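Local coordinates for endoglucanase (PDB 2E4T), which is a cellulase and xyloglucanase that probably cleaves internal beta-1,4-glucosidic links, represented here by its family 44 glycoside hydrolase module, at residues 462-476 and 488-502. Residues are numbered along the deposited sequence; the frame is centred on the assembly and turned at random.
Sequences NFSIDSSKNYTIGNV and QRTPIVNIKDNTFTY
Phe463 and Phe500 are paired across the two strands as a hydrogen-bonded antiparallel pair. Their side chains run alongside each other, and the near-parallel rings (planes 14° apart) are offset until little ring area is shared: CZ of Phe500 lies over the rim of one face of Phe463, 3.4 Å from its CG. The CB of Phe463 sits over the centre of the Phe500 ring, 3.7 Å from its centroid, a CH-pi contact. A chi1 of 61° swings the Phe500 ring back over its own backbone and beneath that CB; Ile492 CG2 covers the opposite face. Beyond this pair, the Asn498 amide, in the type I' turn from Lys496 to Thr499, pins the loop that leaves strand 462-466. Its ND2 donates to Lys469 O (2.8 Å, 168° at the hydrogen), while OD1 accepts, on a lone pair at 2.9 Å, the N-H of Tyr471, whose hydroxyl is hydrogen-bonded to Asp443 O in strand 442-452. One bond given and one received, both in the acceptor's carbonyl plane, fix the amide's rotation. Farther on, Gly474 and Ile492 exchange two backbone bonds, and Val476 CG2 packs on Ile492 CD1 (3.8 Å), which lies over the centre of the Tyr502 ring. The mixed sheet belongs to the beta domain beside the TIM-like barrel; residues 493-498 link its outermost strands, 486-492 and 499-504, while Leu446 and Leu514 pack against Ile465 and Tyr471.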
# COMPACT_ATOMS: atom_id res chain seq x y z
N ASN A 462 6.67 6.96 31.23
CA ASN A 462 7.33 8.21 31.68
C ASN A 462 7.92 8.90 30.46
O ASN A 462 8.87 8.37 29.86
CB ASN A 462 8.45 7.87 32.67
CG ASN A 462 7.90 7.33 33.97
OD1 ASN A 462 6.83 7.74 34.43
ND2 ASN A 462 8.58 6.32 34.53
N PHE A 463 7.34 10.04 30.09
CA PHE A 463 7.79 10.81 28.95
C PHE A 463 8.79 11.87 29.33
O PHE A 463 8.60 12.60 30.32
CB PHE A 463 6.61 11.53 28.30
CG PHE A 463 5.75 10.67 27.41
CD1 PHE A 463 5.95 10.70 26.04
CD2 PHE A 463 4.80 9.79 27.92
CE1 PHE A 463 5.18 9.94 25.16
CE2 PHE A 463 4.00 9.04 27.02
CZ PHE A 463 4.22 9.15 25.66
N SER A 464 9.85 12.01 28.51
CA SER A 464 10.81 13.10 28.63
C SER A 464 10.99 13.66 27.22
O SER A 464 11.34 12.88 26.30
CB SER A 464 12.14 12.56 29.15
OG SER A 464 12.03 11.98 30.42
N ILE A 465 10.75 14.94 27.05
CA ILE A 465 10.74 15.58 25.73
C ILE A 465 11.74 16.73 25.71
O ILE A 465 11.71 17.59 26.61
CB ILE A 465 9.34 16.07 25.40
CG1 ILE A 465 8.36 14.90 25.40
CG2 ILE A 465 9.32 16.80 24.06
CD1 ILE A 465 6.90 15.31 25.44
N ASP A 466 12.59 16.76 24.68
CA ASP A 466 13.42 17.90 24.38
C ASP A 466 12.76 18.67 23.23
O ASP A 466 12.63 18.11 22.14
CB ASP A 466 14.81 17.42 24.02
CG ASP A 466 15.55 16.76 25.17
OD1 ASP A 466 15.26 16.98 26.36
OD2 ASP A 466 16.50 16.02 24.86
N SER A 467 12.36 19.93 23.44
CA SER A 467 11.68 20.72 22.43
C SER A 467 11.99 22.15 22.55
O SER A 467 12.39 22.56 23.64
CB SER A 467 10.19 20.56 22.58
OG SER A 467 9.53 21.45 21.69
N SER A 468 11.78 22.96 21.51
CA SER A 468 11.96 24.42 21.67
C SER A 468 10.78 25.08 22.40
O SER A 468 10.84 26.27 22.71
CB SER A 468 12.23 25.11 20.34
OG SER A 468 11.02 25.32 19.64
N LYS A 469 9.75 24.31 22.68
CA LYS A 469 8.53 24.80 23.33
C LYS A 469 8.43 24.15 24.68
O LYS A 469 8.97 23.06 24.88
CB LYS A 469 7.32 24.37 22.49
CG LYS A 469 7.50 24.77 21.07
CD LYS A 469 7.32 26.30 20.89
CE LYS A 469 7.50 26.78 19.42
NZ LYS A 469 8.82 26.43 18.83
N ASN A 470 7.72 24.82 25.58
CA ASN A 470 7.40 24.26 26.88
C ASN A 470 5.92 23.85 26.88
O ASN A 470 5.01 24.65 26.98
CB ASN A 470 7.62 25.34 27.92
CG ASN A 470 7.57 24.77 29.30
OD1 ASN A 470 6.83 25.25 30.16
ND2 ASN A 470 8.35 23.72 29.52
N TYR A 471 5.66 22.56 26.67
CA TYR A 471 4.25 22.09 26.52
C TYR A 471 3.50 22.12 27.86
O TYR A 471 4.11 21.82 28.91
CB TYR A 471 4.24 20.66 25.93
CG TYR A 471 4.96 20.58 24.61
CD1 TYR A 471 4.44 21.23 23.49
CD2 TYR A 471 6.14 19.89 24.50
CE1 TYR A 471 5.13 21.17 22.24
CE2 TYR A 471 6.80 19.82 23.23
CZ TYR A 471 6.29 20.47 22.14
OH TYR A 471 6.99 20.41 20.94
N THR A 472 2.22 22.50 27.78
CA THR A 472 1.40 22.63 29.00
C THR A 472 0.10 21.82 28.99
O THR A 472 -0.61 21.73 29.98
CB THR A 472 1.01 24.10 29.26
OG1 THR A 472 0.27 24.60 28.15
CG2 THR A 472 2.24 24.93 29.51
N ILE A 473 -0.24 21.22 27.87
CA ILE A 473 -1.41 20.34 27.87
C ILE A 473 -1.16 19.32 26.75
O ILE A 473 -0.58 19.63 25.69
CB ILE A 473 -2.75 21.11 27.61
CG1 ILE A 473 -3.95 20.18 27.78
CG2 ILE A 473 -2.71 21.83 26.24
CD1 ILE A 473 -5.31 20.92 27.87
N GLY A 474 -1.61 18.08 27.01
CA GLY A 474 -1.65 17.05 25.98
C GLY A 474 -3.09 16.55 25.86
O GLY A 474 -3.58 15.80 26.73
N ASN A 475 -3.78 16.95 24.80
CA ASN A 475 -5.10 16.37 24.54
C ASN A 475 -4.92 14.97 23.99
O ASN A 475 -3.89 14.66 23.39
CB ASN A 475 -5.89 17.29 23.65
CG ASN A 475 -6.39 18.51 24.41
OD1 ASN A 475 -5.89 19.64 24.17
ND2 ASN A 475 -7.27 18.32 25.36
N VAL A 476 -5.91 14.10 24.26
CA VAL A 476 -5.76 12.69 23.96
C VAL A 476 -7.00 12.16 23.30
O VAL A 476 -8.13 12.41 23.75
CB VAL A 476 -5.53 11.87 25.27
CG1 VAL A 476 -5.34 10.38 24.92
CG2 VAL A 476 -4.30 12.39 26.04
N GLN A 488 -12.33 11.21 22.60
CA GLN A 488 -11.44 12.12 23.32
C GLN A 488 -11.44 11.71 24.79
O GLN A 488 -12.50 11.41 25.38
CB GLN A 488 -11.89 13.59 23.14
CG GLN A 488 -10.83 14.54 23.63
CD GLN A 488 -11.10 15.96 23.30
OE1 GLN A 488 -12.11 16.33 22.69
NE2 GLN A 488 -10.18 16.81 23.75
N ARG A 489 -10.25 11.75 25.38
CA ARG A 489 -10.04 11.35 26.76
C ARG A 489 -9.59 12.56 27.59
O ARG A 489 -9.34 13.64 27.06
CB ARG A 489 -8.96 10.25 26.82
CG ARG A 489 -9.20 9.09 25.85
CD ARG A 489 -10.54 8.40 26.02
NE ARG A 489 -10.82 7.35 25.02
CZ ARG A 489 -10.68 6.05 25.25
NH1 ARG A 489 -10.14 5.58 26.41
NH2 ARG A 489 -11.02 5.20 24.30
N THR A 490 -9.48 12.37 28.90
CA THR A 490 -9.09 13.49 29.76
C THR A 490 -7.70 13.99 29.35
O THR A 490 -6.78 13.19 29.20
CB THR A 490 -9.05 13.00 31.22
OG1 THR A 490 -10.35 12.47 31.50
CG2 THR A 490 -8.70 14.14 32.16
N PRO A 491 -7.51 15.31 29.23
CA PRO A 491 -6.19 15.79 28.81
C PRO A 491 -5.15 15.60 29.92
O PRO A 491 -5.46 15.67 31.12
CB PRO A 491 -6.40 17.27 28.62
CG PRO A 491 -7.53 17.62 29.55
CD PRO A 491 -8.49 16.40 29.34
N ILE A 492 -3.90 15.43 29.48
CA ILE A 492 -2.70 15.39 30.34
C ILE A 492 -2.35 16.85 30.67
O ILE A 492 -2.23 17.69 29.76
CB ILE A 492 -1.56 14.75 29.55
CG1 ILE A 492 -1.87 13.27 29.28
CG2 ILE A 492 -0.20 14.95 30.23
CD1 ILE A 492 -1.08 12.68 28.12
N VAL A 493 -2.23 17.17 31.97
CA VAL A 493 -1.98 18.53 32.38
C VAL A 493 -0.79 18.74 33.29
O VAL A 493 -0.41 19.91 33.48
CB VAL A 493 -3.23 19.15 33.09
CG1 VAL A 493 -4.48 19.04 32.22
CG2 VAL A 493 -3.43 18.52 34.45
N ASN A 494 -0.21 17.71 33.87
CA ASN A 494 0.87 17.96 34.82
C ASN A 494 2.20 17.68 34.16
O ASN A 494 2.82 16.62 34.32
CB ASN A 494 0.68 17.17 36.14
CG ASN A 494 1.41 17.91 37.23
OD1 ASN A 494 2.58 18.31 37.00
ND2 ASN A 494 0.76 18.17 38.36
N ILE A 495 2.62 18.65 33.35
CA ILE A 495 3.84 18.56 32.56
C ILE A 495 4.86 19.47 33.23
O ILE A 495 4.62 20.66 33.43
CB ILE A 495 3.59 18.96 31.10
CG1 ILE A 495 2.42 18.10 30.51
CG2 ILE A 495 4.89 18.80 30.32
CD1 ILE A 495 2.02 18.50 29.13
N LYS A 496 5.95 18.87 33.71
CA LYS A 496 7.00 19.59 34.43
C LYS A 496 8.26 19.56 33.59
O LYS A 496 8.85 18.49 33.39
CB LYS A 496 7.25 19.00 35.80
CG LYS A 496 6.08 19.24 36.73
CD LYS A 496 6.55 18.92 38.14
CE LYS A 496 5.46 19.05 39.20
NZ LYS A 496 4.37 18.00 39.13
N ASP A 497 8.67 20.70 33.08
CA ASP A 497 9.88 20.75 32.25
C ASP A 497 9.80 19.69 31.14
O ASP A 497 10.76 18.92 30.95
CB ASP A 497 11.12 20.53 33.13
CG ASP A 497 11.36 21.66 34.13
OD1 ASP A 497 10.93 22.82 33.88
OD2 ASP A 497 12.00 21.40 35.17
N ASN A 498 8.63 19.60 30.49
CA ASN A 498 8.45 18.69 29.34
C ASN A 498 8.63 17.23 29.73
O ASN A 498 8.99 16.40 28.89
CB ASN A 498 9.37 19.13 28.18
CG ASN A 498 8.75 20.22 27.36
OD1 ASN A 498 7.58 20.53 27.45
ND2 ASN A 498 9.58 20.84 26.49
N THR A 499 8.27 16.89 30.97
CA THR A 499 8.16 15.52 31.43
C THR A 499 6.77 15.31 31.98
O THR A 499 6.18 16.22 32.59
CB THR A 499 9.22 15.17 32.50
OG1 THR A 499 8.87 15.80 33.76
CG2 THR A 499 10.63 15.53 32.05
N PHE A 500 6.25 14.10 31.82
CA PHE A 500 4.98 13.72 32.42
C PHE A 500 4.92 12.20 32.48
O PHE A 500 5.68 11.52 31.80
CB PHE A 500 3.77 14.33 31.68
CG PHE A 500 3.65 13.90 30.25
CD1 PHE A 500 2.91 12.76 29.91
CD2 PHE A 500 4.22 14.63 29.24
CE1 PHE A 500 2.73 12.38 28.59
CE2 PHE A 500 4.07 14.25 27.91
CZ PHE A 500 3.33 13.11 27.60
N THR A 501 3.99 11.70 33.28
CA THR A 501 3.74 10.27 33.36
C THR A 501 2.28 10.01 32.97
O THR A 501 1.38 10.69 33.46
CB THR A 501 3.98 9.77 34.79
OG1 THR A 501 5.36 9.99 35.11
CG2 THR A 501 3.58 8.32 34.99
N TYR A 502 2.08 8.96 32.14
CA TYR A 502 0.77 8.68 31.64
C TYR A 502 0.60 7.17 31.60
O TYR A 502 1.36 6.47 30.92
CB TYR A 502 0.62 9.26 30.23
CG TYR A 502 -0.80 9.19 29.67
CD1 TYR A 502 -1.87 9.78 30.35
CD2 TYR A 502 -1.06 8.59 28.44
CE1 TYR A 502 -3.16 9.78 29.84
CE2 TYR A 502 -2.34 8.61 27.91
CZ TYR A 502 -3.39 9.16 28.61
OH TYR A 502 -4.66 9.14 28.07
O HOH W 1 12.44 20.32 26.57
O HOH W 2 12.43 17.28 29.38
O HOH W 3 6.69 21.83 30.26
O HOH W 4 -0.13 22.38 32.44
O HOH W 5 -8.11 15.54 25.50